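PDB 5CDD: structural polyprotein, VP2 from Israeli acute paralysis virus, which probably serves as a structural building block of the viral capsid, being the VP2 piece of the polyprotein with a picornavirus-like jelly-roll domain. Local coordinates for residues 53-56 / 60-63; 63-68 / 145-150; 97-102 / 156-161; 49-54 / 73-78. All blocks are in the same frame, centred on the assembly; numbering follows the deposited sequence.

Interaction 1 (53-56 / 60-63); sequences STVL and GKAQ
The ammonium group NZ of Lys61, at the end of a chain that passes Val55, is held by backbone carbonyls at the end of helix 2-9 and of Arg11. Its hydrogen bond goes to Arg11 O, and weak ones reach Phe8 O and Leu9 O. The Lys61 chain is extended as far as CE and bends at its last torsion (chi4 -66°). On the way, Lys61 CD lies 3.4 Å from Val55 O. The CG2 methyl of Val55 meets Lys61 CE at 4.0 Å. The two side chains cross at a slant. The first torsion of Val55 (chi1 62°) sends CG2 to the far side from the backbone N, where it can meet the lysine. These residues belong to the connection between strands C (47-51) and D (68-81) of the viral jelly roll. Here the short helix 53-57 turns into the loop that leads across to the other sheet, where strand D begins. Val55 packs on Met183 and Leu185 of strand 179-186, and Leu56 also touches Leu185. The backbones meet at the return of the chain: Ala62 N donates to Leu56 O over 2.9 Å. That bond is weak and clearly bent, with an N-H...O angle of 117°.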
loop_
_atom_site.group_PDB
_atom_site.type_symbol
_atom_site.label_atom_id
_atom_site.label_comp_id
_atom_site.label_asym_id
_atom_site.label_seq_id
_atom_site.Cartn_x
_atom_site.Cartn_y
_atom_site.Cartn_z
ATOM N N SER C 53 10.738 -62.450 1.806
ATOM C CA SER C 53 10.437 -63.839 1.491
ATOM C C SER C 53 11.070 -64.842 2.447
ATOM O O SER C 53 10.468 -65.867 2.756
ATOM C CB SER C 53 10.866 -64.172 0.059
ATOM O OG SER C 53 12.277 -64.124 -0.082
ATOM N N THR C 54 12.277 -64.557 2.918
ATOM C CA THR C 54 12.957 -65.469 3.832
ATOM C C THR C 54 12.156 -65.751 5.096
ATOM O O THR C 54 12.079 -66.891 5.554
ATOM C CB THR C 54 14.337 -64.914 4.251
ATOM O OG1 THR C 54 15.211 -64.884 3.117
ATOM C CG2 THR C 54 14.961 -65.782 5.326
ATOM N N VAL C 55 11.569 -64.707 5.666
ATOM C CA VAL C 55 10.789 -64.862 6.887
ATOM C C VAL C 55 9.383 -65.379 6.575
ATOM O O VAL C 55 8.771 -66.070 7.391
ATOM C CB VAL C 55 10.698 -63.526 7.662
ATOM C CG1 VAL C 55 9.993 -62.490 6.823
ATOM C CG2 VAL C 55 9.974 -63.727 8.987
ATOM N N LEU C 56 8.871 -65.055 5.393
ATOM C CA LEU C 56 7.546 -65.535 5.023
ATOM C C LEU C 56 7.603 -67.046 4.776
ATOM O O LEU C 56 6.566 -67.695 4.672
ATOM C CB LEU C 56 7.018 -64.822 3.768
ATOM C CG LEU C 56 6.670 -63.329 3.811
ATOM C CD1 LEU C 56 6.225 -62.893 2.418
ATOM C CD2 LEU C 56 5.564 -63.048 4.828
ATOM N N GLY C 60 6.041 -71.506 8.971
ATOM C CA GLY C 60 4.794 -71.748 8.274
ATOM C C GLY C 60 3.930 -70.509 8.169
ATOM O O GLY C 60 2.715 -70.587 8.299
ATOM N N LYS C 61 4.554 -69.364 7.923
ATOM C CA LYS C 61 3.823 -68.107 7.811
ATOM C C LYS C 61 3.162 -67.964 6.436
ATOM O O LYS C 61 2.048 -67.457 6.327
ATOM C CB LYS C 61 4.773 -66.933 8.046
ATOM C CG LYS C 61 5.486 -66.948 9.393
ATOM C CD LYS C 61 6.260 -65.658 9.600
ATOM C CE LYS C 61 7.085 -65.686 10.876
ATOM N NZ LYS C 61 6.232 -65.726 12.092
ATOM N N ALA C 62 3.855 -68.405 5.390
ATOM C CA ALA C 62 3.338 -68.328 4.028
ATOM C C ALA C 62 1.968 -68.992 3.875
ATOM O O ALA C 62 1.115 -68.508 3.139
ATOM C CB ALA C 62 4.341 -68.959 3.062
ATOM N N GLN C 63 1.759 -70.097 4.577
ATOM C CA GLN C 63 0.485 -70.800 4.500
ATOM C C GLN C 63 -0.569 -70.101 5.321
ATOM O O GLN C 63 -1.754 -70.407 5.215
ATOM C CB GLN C 63 0.624 -72.235 4.990
ATOM C CG GLN C 63 1.613 -73.035 4.188
ATOM C CD GLN C 63 3.016 -72.973 4.755
ATOM O OE1 GLN C 63 3.495 -71.918 5.173
ATOM N NE2 GLN C 63 3.693 -74.111 4.757
#

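Interaction 2 (63-68 / 145-150); sequences QKLANF and YDLVTG
The Phe68 ring extends away from 145-150; Phe68 meets Leu147 through CB, not the ring. One edge of this ring has Leu65 C beside it, in the ring plane. The Phe68 side chain also packs on Thr2 and Ile5 of helix 2-9. The other flat group is the carboxylate of Asp146. Thr149 N donates to Asp146 OD1 over 2.7 Å. The donor comes from above the carboxylate plane, 48° out of it, and the N-H...O angle is 161°. Asp146 OD2 forms a salt bridge with Lys69, so both oxygens have partners. Leu147 has the largest share of the contact. Leu147 CD1 lies 3.8 Å from Phe68 CB and 3.6 Å from Phe68 O. Leu147 CD1 also meets Leu65 CD1 at 4.0 Å. Leu65 gets there with its CG tucked between its own N and C (chi1 40°). Val148 adds its CG2, 4.0 Å from Phe68 O. No hydrogen bond joins the two segments. Nearby, Leu56 of helix 53-57 covers both leucines. Leu65 to Phe68 form a type II beta turn, which leads into strand 68-81. Asp146 ends strand 131-146, and its OD1 bond to the backbone three residues on is an Asx motif. The contact thus lies where strand D starts and strand G ends, at one end of the BIDG sheet of a viral jelly roll.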
loop_
_atom_site.group_PDB
_atom_site.type_symbol
_atom_site.label_atom_id
_atom_site.label_comp_id
_atom_site.label_asym_id
_atom_site.label_seq_id
_atom_site.Cartn_x
_atom_site.Cartn_y
_atom_site.Cartn_z
ATOM N N GLN C 63 1.759 -70.097 4.577
ATOM C CA GLN C 63 0.485 -70.800 4.500
ATOM C C GLN C 63 -0.569 -70.101 5.321
ATOM O O GLN C 63 -1.754 -70.407 5.215
ATOM C CB GLN C 63 0.624 -72.235 4.990
ATOM C CG GLN C 63 1.613 -73.035 4.188
ATOM C CD GLN C 63 3.016 -72.973 4.755
ATOM O OE1 GLN C 63 3.495 -71.918 5.173
ATOM N NE2 GLN C 63 3.693 -74.111 4.757
ATOM N N LYS C 64 -0.129 -69.157 6.139
ATOM C CA LYS C 64 -1.042 -68.411 6.977
ATOM C C LYS C 64 -1.730 -67.325 6.162
ATOM O O LYS C 64 -2.932 -67.140 6.269
ATOM C CB LYS C 64 -0.293 -67.785 8.148
ATOM C CG LYS C 64 -1.108 -67.755 9.415
ATOM C CD LYS C 64 -1.249 -69.160 9.967
ATOM C CE LYS C 64 -2.306 -69.229 11.055
ATOM N NZ LYS C 64 -2.606 -70.626 11.475
ATOM N N LEU C 65 -0.970 -66.614 5.341
ATOM C CA LEU C 65 -1.546 -65.557 4.535
ATOM C C LEU C 65 -1.860 -66.004 3.114
ATOM O O LEU C 65 -1.771 -65.218 2.172
ATOM C CB LEU C 65 -0.612 -64.345 4.529
ATOM C CG LEU C 65 0.884 -64.657 4.426
ATOM C CD1 LEU C 65 1.242 -65.089 3.025
ATOM C CD2 LEU C 65 1.680 -63.430 4.796
ATOM N N ALA C 66 -2.217 -67.273 2.962
ATOM C CA ALA C 66 -2.576 -67.800 1.655
ATOM C C ALA C 66 -3.902 -67.178 1.230
ATOM O O ALA C 66 -4.757 -66.890 2.068
ATOM C CB ALA C 66 -2.713 -69.291 1.733
ATOM N N ASN C 67 -4.065 -66.976 -0.074
ATOM C CA ASN C 67 -5.279 -66.383 -0.621
ATOM C C ASN C 67 -5.352 -64.884 -0.361
ATOM O O ASN C 67 -6.410 -64.272 -0.489
ATOM C CB ASN C 67 -6.516 -67.081 -0.059
ATOM C CG ASN C 67 -6.623 -68.519 -0.519
ATOM O OD1 ASN C 67 -6.735 -68.793 -1.714
ATOM N ND2 ASN C 67 -6.579 -69.447 0.429
ATOM N N PHE C 68 -4.216 -64.304 0.015
ATOM C CA PHE C 68 -4.113 -62.868 0.246
ATOM C C PHE C 68 -3.212 -62.313 -0.850
ATOM O O PHE C 68 -2.264 -62.973 -1.271
ATOM C CB PHE C 68 -3.525 -62.578 1.623
ATOM C CG PHE C 68 -4.560 -62.395 2.690
ATOM C CD1 PHE C 68 -5.462 -61.339 2.624
ATOM C CD2 PHE C 68 -4.634 -63.274 3.763
ATOM C CE1 PHE C 68 -6.427 -61.161 3.613
ATOM C CE2 PHE C 68 -5.596 -63.105 4.758
ATOM C CZ PHE C 68 -6.492 -62.046 4.682
ATOM N N TYR C 145 3.719 -55.372 -1.015
ATOM C CA TYR C 145 4.445 -56.528 -1.528
ATOM C C TYR C 145 3.451 -57.537 -2.101
ATOM O O TYR C 145 2.484 -57.908 -1.438
ATOM C CB TYR C 145 5.246 -57.166 -0.386
ATOM C CG TYR C 145 6.011 -58.420 -0.754
ATOM C CD1 TYR C 145 7.086 -58.374 -1.641
ATOM C CD2 TYR C 145 5.666 -59.653 -0.201
ATOM C CE1 TYR C 145 7.800 -59.528 -1.967
ATOM C CE2 TYR C 145 6.371 -60.810 -0.521
ATOM C CZ TYR C 145 7.435 -60.740 -1.403
ATOM O OH TYR C 145 8.133 -61.882 -1.720
ATOM N N ASP C 146 3.685 -57.975 -3.335
ATOM C CA ASP C 146 2.804 -58.945 -3.975
ATOM C C ASP C 146 3.110 -60.340 -3.437
ATOM O O ASP C 146 4.154 -60.917 -3.747
ATOM C CB ASP C 146 3.007 -58.927 -5.489
ATOM C CG ASP C 146 1.905 -59.653 -6.232
ATOM O OD1 ASP C 146 1.643 -60.833 -5.913
ATOM O OD2 ASP C 146 1.302 -59.041 -7.139
ATOM N N LEU C 147 2.197 -60.878 -2.635
ATOM C CA LEU C 147 2.376 -62.197 -2.044
ATOM C C LEU C 147 2.304 -63.332 -3.060
ATOM O O LEU C 147 3.005 -64.331 -2.934
ATOM C CB LEU C 147 1.329 -62.424 -0.946
ATOM C CG LEU C 147 1.360 -61.475 0.257
ATOM C CD1 LEU C 147 0.128 -61.704 1.107
ATOM C CD2 LEU C 147 2.624 -61.695 1.071
ATOM N N VAL C 148 1.466 -63.178 -4.075
ATOM C CA VAL C 148 1.311 -64.225 -5.078
ATOM C C VAL C 148 2.482 -64.301 -6.055
ATOM O O VAL C 148 2.898 -65.389 -6.442
ATOM C CB VAL C 148 -0.000 -64.038 -5.877
ATOM C CG1 VAL C 148 -0.190 -65.174 -6.845
ATOM C CG2 VAL C 148 -1.175 -63.994 -4.934
ATOM N N THR C 149 3.018 -63.149 -6.444
ATOM C CA THR C 149 4.133 -63.097 -7.383
ATOM C C THR C 149 5.478 -63.433 -6.741
ATOM O O THR C 149 6.345 -64.015 -7.390
ATOM C CB THR C 149 4.213 -61.706 -8.047
ATOM O OG1 THR C 149 3.181 -61.591 -9.035
ATOM C CG2 THR C 149 5.572 -61.492 -8.686
ATOM N N GLY C 150 5.651 -63.051 -5.479
ATOM C CA GLY C 150 6.882 -63.332 -4.759
ATOM C C GLY C 150 8.210 -63.070 -5.448
ATOM O O GLY C 150 9.167 -63.810 -5.230
#

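Interaction 3 (97-102 / 156-161); sequences PYDDKV and QLYLFP
Asp99 brings its carboxylate up to the hydroxyl of Tyr158 by placing CG anti to N (chi1 -171°). The pair sits beside the CHEF sheet of the jelly roll: Asp99 in the turn after strand E (90-97), Tyr158 on strand H (155-161). Tyr98 to Lys101 form this type I beta turn, closed by Lys101 N donating to Tyr98 O over 2.9 Å. Tyr158 OH donates weakly to Asp99 OD2 over 3.3 Å. The carboxylate and ring planes stand 75° apart, and the oxygen approaches the ring obliquely. Stronger polar partners fix the Asp99 carboxylate: OD1 bonds Ser96 OG and Val108 N, and OD2 bonds Ser107 OG. Asp99 CB packs on Gln156 CG at 3.9 Å. A neighbouring chain lies close by, with Arg86 of that chain in a long, weak ion pair with Asp99 OD1. Gln156 bends at chi2 (-55°), which folds its amide back beside Asp100. The two side chains cross at about a right angle. Asp100 OD1 also lies close to the aliphatic part of that chain, 3.3 Å from Gln156 CG. Asp100 OD1 comes within 3.1 Å of Gln156 NE2, but the angle is too poor for a hydrogen bond; NE2 bonds Thr50 OG1 on strand C instead.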
loop_
_atom_site.group_PDB
_atom_site.type_symbol
_atom_site.label_atom_id
_atom_site.label_comp_id
_atom_site.label_asym_id
_atom_site.label_seq_id
_atom_site.Cartn_x
_atom_site.Cartn_y
_atom_site.Cartn_z
ATOM N N PRO C 97 18.338 -51.884 1.123
ATOM C CA PRO C 97 17.142 -51.946 0.276
ATOM C C PRO C 97 17.487 -52.099 -1.207
ATOM O O PRO C 97 18.299 -51.344 -1.741
ATOM C CB PRO C 97 16.446 -50.618 0.567
ATOM C CG PRO C 97 16.846 -50.330 1.978
ATOM C CD PRO C 97 18.310 -50.681 1.974
ATOM N N TYR C 98 16.870 -53.079 -1.863
ATOM C CA TYR C 98 17.099 -53.318 -3.286
ATOM C C TYR C 98 18.583 -53.357 -3.631
ATOM O O TYR C 98 18.991 -52.882 -4.689
ATOM C CB TYR C 98 16.419 -52.223 -4.111
ATOM C CG TYR C 98 14.914 -52.223 -3.996
ATOM C CD1 TYR C 98 14.137 -53.091 -4.763
ATOM C CD2 TYR C 98 14.265 -51.376 -3.098
ATOM C CE1 TYR C 98 12.747 -53.115 -4.640
ATOM C CE2 TYR C 98 12.877 -51.393 -2.964
ATOM C CZ TYR C 98 12.124 -52.265 -3.738
ATOM O OH TYR C 98 10.753 -52.291 -3.608
ATOM N N ASP C 99 19.386 -53.929 -2.740
ATOM C CA ASP C 99 20.826 -54.005 -2.959
ATOM C C ASP C 99 21.184 -54.747 -4.240
ATOM O O ASP C 99 22.221 -54.490 -4.851
ATOM C CB ASP C 99 21.504 -54.694 -1.777
ATOM C CG ASP C 99 23.013 -54.609 -1.850
ATOM O OD1 ASP C 99 23.557 -53.507 -1.634
ATOM O OD2 ASP C 99 23.659 -55.639 -2.132
ATOM N N ASP C 100 20.317 -55.667 -4.646
ATOM C CA ASP C 100 20.541 -56.465 -5.843
ATOM C C ASP C 100 19.727 -55.976 -7.035
ATOM O O ASP C 100 19.756 -56.585 -8.105
ATOM C CB ASP C 100 20.188 -57.923 -5.550
ATOM C CG ASP C 100 18.775 -58.083 -5.007
ATOM O OD1 ASP C 100 18.455 -57.454 -3.975
ATOM O OD2 ASP C 100 17.982 -58.836 -5.612
ATOM N N LYS C 101 19.005 -54.875 -6.854
ATOM C CA LYS C 101 18.175 -54.323 -7.919
ATOM C C LYS C 101 18.680 -52.961 -8.387
ATOM O O LYS C 101 17.940 -52.203 -9.014
ATOM C CB LYS C 101 16.731 -54.180 -7.435
ATOM C CG LYS C 101 16.133 -55.438 -6.824
ATOM C CD LYS C 101 15.857 -56.505 -7.866
ATOM C CE LYS C 101 15.176 -57.713 -7.232
ATOM N NZ LYS C 101 13.890 -57.363 -6.553
ATOM N N VAL C 102 19.935 -52.650 -8.081
ATOM C CA VAL C 102 20.511 -51.370 -8.477
ATOM C C VAL C 102 21.885 -51.533 -9.113
ATOM O O VAL C 102 22.461 -52.620 -9.097
ATOM C CB VAL C 102 20.652 -50.418 -7.267
ATOM C CG1 VAL C 102 19.284 -50.099 -6.693
ATOM C CG2 VAL C 102 21.542 -51.050 -6.208
ATOM N N GLN C 156 17.916 -56.607 1.428
ATOM C CA GLN C 156 18.874 -57.682 1.661
ATOM C C GLN C 156 19.542 -57.496 3.015
ATOM O O GLN C 156 19.991 -56.399 3.347
ATOM C CB GLN C 156 19.945 -57.688 0.569
ATOM C CG GLN C 156 19.401 -57.849 -0.836
ATOM C CD GLN C 156 18.549 -59.088 -0.981
ATOM O OE1 GLN C 156 18.995 -60.198 -0.692
ATOM N NE2 GLN C 156 17.313 -58.908 -1.432
ATOM N N LEU C 157 19.606 -58.568 3.796
ATOM C CA LEU C 157 20.229 -58.518 5.111
ATOM C C LEU C 157 21.580 -59.227 5.059
ATOM O O LEU C 157 21.696 -60.311 4.488
ATOM C CB LEU C 157 19.324 -59.184 6.149
ATOM C CG LEU C 157 19.790 -59.116 7.604
ATOM C CD1 LEU C 157 20.014 -57.668 8.008
ATOM C CD2 LEU C 157 18.751 -59.769 8.498
ATOM N N TYR C 158 22.596 -58.611 5.654
ATOM C CA TYR C 158 23.941 -59.177 5.652
ATOM C C TYR C 158 24.585 -59.211 7.037
ATOM O O TYR C 158 24.304 -58.366 7.888
ATOM C CB TYR C 158 24.841 -58.369 4.711
ATOM C CG TYR C 158 24.469 -58.448 3.246
ATOM C CD1 TYR C 158 24.700 -59.608 2.510
ATOM C CD2 TYR C 158 23.891 -57.358 2.593
ATOM C CE1 TYR C 158 24.365 -59.685 1.158
ATOM C CE2 TYR C 158 23.550 -57.423 1.243
ATOM C CZ TYR C 158 23.791 -58.589 0.531
ATOM O OH TYR C 158 23.457 -58.666 -0.804
ATOM N N LEU C 159 25.452 -60.200 7.249
ATOM C CA LEU C 159 26.182 -60.350 8.505
ATOM C C LEU C 159 27.670 -60.371 8.155
ATOM O O LEU C 159 28.184 -61.366 7.641
ATOM C CB LEU C 159 25.791 -61.650 9.210
ATOM C CG LEU C 159 26.485 -61.916 10.549
ATOM C CD1 LEU C 159 26.194 -60.786 11.523
ATOM C CD2 LEU C 159 26.008 -63.241 11.115
ATOM N N PHE C 160 28.350 -59.262 8.429
ATOM C CA PHE C 160 29.769 -59.121 8.120
ATOM C C PHE C 160 30.674 -59.174 9.346
ATOM O O PHE C 160 30.294 -58.736 10.434
ATOM C CB PHE C 160 30.022 -57.785 7.418
ATOM C CG PHE C 160 29.300 -57.625 6.112
ATOM C CD1 PHE C 160 29.710 -58.327 4.982
ATOM C CD2 PHE C 160 28.231 -56.740 6.001
ATOM C CE1 PHE C 160 29.067 -58.147 3.757
ATOM C CE2 PHE C 160 27.583 -56.553 4.784
ATOM C CZ PHE C 160 28.001 -57.257 3.659
ATOM N N PRO C 161 31.887 -59.726 9.184
ATOM C CA PRO C 161 32.846 -59.816 10.289
ATOM C C PRO C 161 33.739 -58.572 10.233
ATOM O O PRO C 161 34.523 -58.414 9.297
ATOM C CB PRO C 161 33.640 -61.088 9.968
ATOM C CG PRO C 161 32.795 -61.817 8.942
ATOM C CD PRO C 161 32.235 -60.693 8.131
#

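Interaction 4 (49-54 / 73-78); sequences WTLPST and CDVQVK
Leu51 and Pro52 are the residues of 49-54 that touch the strand 73-78, and both do so on Val75. The segment begins with Trp49, on strand 47-51, whose backbone bonds to Leu157 in the next strand. Thr50 comes next, and its carbonyl oxygen accepts two bonds from Thr54. Leu51 then points inward. Leu51 CD1 meets Val75 CG1 at 3.8 Å, and Leu51 CD2 is 4.1 Å from the same methyl. The two side chains meet at a slant. Val75 presents this methyl with chi1 at 175°, which turns CG1 directly away from its N. Leu51 also packs on Ile136 and Met183. This is the interior of the jelly-roll sandwich: the end of strand C of the CHEF sheet packs on strand D of the BIDG sheet, with apolar side chains between them. Pro52 follows through a cis peptide bond. Pro52 CB rests on the other methyl of the valine, with Val75 CG2 4.2 Å away. Ser53 follows, and its OG bonds both Thr50 O and Asp153 OD2. Thr54 OG1 donates to Thr50 O over 2.7 Å, from 52° above the carbonyl plane, and Thr54 N donates to the same oxygen over 3.1 Å.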
loop_
_atom_site.group_PDB
_atom_site.type_symbol
_atom_site.label_atom_id
_atom_site.label_comp_id
_atom_site.label_asym_id
_atom_site.label_seq_id
_atom_site.Cartn_x
_atom_site.Cartn_y
_atom_site.Cartn_z
ATOM N N TRP C 49 20.379 -62.803 3.810
ATOM C CA TRP C 49 18.973 -63.165 3.704
ATOM C C TRP C 49 18.223 -62.189 2.810
ATOM O O TRP C 49 18.366 -60.974 2.946
ATOM C CB TRP C 49 18.337 -63.164 5.094
ATOM C CG TRP C 49 18.982 -64.114 6.048
ATOM C CD1 TRP C 49 18.710 -65.444 6.195
ATOM C CD2 TRP C 49 20.030 -63.814 6.977
ATOM N NE1 TRP C 49 19.522 -65.992 7.159
ATOM C CE2 TRP C 49 20.342 -65.014 7.656
ATOM C CE3 TRP C 49 20.738 -62.649 7.302
ATOM C CZ2 TRP C 49 21.332 -65.082 8.643
ATOM C CZ3 TRP C 49 21.723 -62.717 8.284
ATOM C CH2 TRP C 49 22.009 -63.927 8.942
ATOM N N THR C 50 17.430 -62.728 1.889
ATOM C CA THR C 50 16.637 -61.896 1.000
ATOM C C THR C 50 15.255 -61.777 1.622
ATOM O O THR C 50 14.486 -62.736 1.674
ATOM C CB THR C 50 16.521 -62.496 -0.416
ATOM O OG1 THR C 50 15.648 -61.682 -1.217
ATOM C CG2 THR C 50 16.001 -63.922 -0.352
ATOM N N LEU C 51 14.954 -60.583 2.116
ATOM C CA LEU C 51 13.673 -60.323 2.759
ATOM C C LEU C 51 12.682 -59.641 1.824
ATOM O O LEU C 51 13.075 -58.984 0.861
ATOM C CB LEU C 51 13.902 -59.471 4.000
ATOM C CG LEU C 51 14.826 -60.127 5.018
ATOM C CD1 LEU C 51 15.285 -59.117 6.046
ATOM C CD2 LEU C 51 14.095 -61.271 5.693
ATOM N N PRO C 52 11.378 -59.762 2.118
ATOM C CA PRO C 52 10.811 -60.485 3.260
ATOM C C PRO C 52 10.486 -61.959 3.016
ATOM O O PRO C 52 10.009 -62.639 3.921
ATOM C CB PRO C 52 9.562 -59.679 3.565
ATOM C CG PRO C 52 9.055 -59.377 2.176
ATOM C CD PRO C 52 10.343 -58.942 1.460
ATOM N N SER C 53 10.738 -62.450 1.806
ATOM C CA SER C 53 10.437 -63.839 1.491
ATOM C C SER C 53 11.070 -64.842 2.447
ATOM O O SER C 53 10.468 -65.867 2.756
ATOM C CB SER C 53 10.866 -64.172 0.059
ATOM O OG SER C 53 12.277 -64.124 -0.082
ATOM N N THR C 54 12.277 -64.557 2.918
ATOM C CA THR C 54 12.957 -65.469 3.832
ATOM C C THR C 54 12.156 -65.751 5.096
ATOM O O THR C 54 12.079 -66.891 5.554
ATOM C CB THR C 54 14.337 -64.914 4.251
ATOM O OG1 THR C 54 15.211 -64.884 3.117
ATOM C CG2 THR C 54 14.961 -65.782 5.326
ATOM N N CYS C 73 4.859 -54.528 5.627
ATOM C CA CYS C 73 5.378 -54.802 6.962
ATOM C C CYS C 73 6.848 -54.458 7.169
ATOM O O CYS C 73 7.587 -54.203 6.217
ATOM C CB CYS C 73 5.195 -56.286 7.276
ATOM S SG CYS C 73 6.119 -57.359 6.136
ATOM N N ASP C 74 7.254 -54.459 8.435
ATOM C CA ASP C 74 8.637 -54.203 8.810
ATOM C C ASP C 74 9.175 -55.553 9.261
ATOM O O ASP C 74 8.451 -56.338 9.873
ATOM C CB ASP C 74 8.738 -53.220 9.984
ATOM C CG ASP C 74 8.056 -51.894 9.708
ATOM O OD1 ASP C 74 8.160 -51.382 8.573
ATOM O OD2 ASP C 74 7.427 -51.355 10.643
ATOM N N VAL C 75 10.436 -55.830 8.958
ATOM C CA VAL C 75 11.037 -57.092 9.359
ATOM C C VAL C 75 11.805 -56.907 10.658
ATOM O O VAL C 75 12.649 -56.019 10.776
ATOM C CB VAL C 75 11.990 -57.632 8.277
ATOM C CG1 VAL C 75 12.696 -58.881 8.782
ATOM C CG2 VAL C 75 11.206 -57.944 7.011
ATOM N N GLN C 76 11.496 -57.750 11.635
ATOM C CA GLN C 76 12.145 -57.696 12.934
ATOM C C GLN C 76 13.224 -58.773 12.986
ATOM O O GLN C 76 12.973 -59.926 12.637
ATOM C CB GLN C 76 11.117 -57.942 14.034
ATOM C CG GLN C 76 11.239 -57.013 15.221
ATOM C CD GLN C 76 10.909 -55.582 14.865
ATOM O OE1 GLN C 76 9.820 -55.288 14.370
ATOM N NE2 GLN C 76 11.849 -54.681 15.116
ATOM N N VAL C 77 14.422 -58.396 13.419
ATOM C CA VAL C 77 15.529 -59.342 13.499
ATOM C C VAL C 77 16.174 -59.351 14.878
ATOM O O VAL C 77 16.342 -58.303 15.506
ATOM C CB VAL C 77 16.622 -59.014 12.460
ATOM C CG1 VAL C 77 17.737 -60.041 12.538
ATOM C CG2 VAL C 77 16.023 -58.984 11.065
ATOM N N LYS C 78 16.532 -60.542 15.346
ATOM C CA LYS C 78 17.177 -60.691 16.642
ATOM C C LYS C 78 18.228 -61.790 16.592
ATOM O O LYS C 78 17.951 -62.908 16.158
ATOM C CB LYS C 78 16.151 -61.020 17.727
ATOM C CG LYS C 78 16.766 -61.159 19.108
ATOM C CD LYS C 78 15.712 -61.326 20.181
ATOM C CE LYS C 78 16.343 -61.340 21.564
ATOM N NZ LYS C 78 15.320 -61.415 22.644
#

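Interactions 1, 2 and 4 form a connected group around helix 53-57. Interactions 1 and 2 have centres 9 Å apart and share Gln63. Leu56 CD1 lies 3.6 Å from Tyr145 CE2, and Leu56 CD2 lies 3.9 Å from Leu65 CD2. Interactions 1 and 4 share Ser53 and Thr54, with centres 10 Å apart. Interaction 4 carries the group into the sandwich interior. Pro52 CG is 4.1 Å from Tyr145 CE2 of interaction 2. Interaction 3 joins this group through the CHEF sheet: Leu157 N is 2.8 Å from Trp49 O, a probable hydrogen bond. Its centre lies 23 Å from that of interaction 2, without touching it.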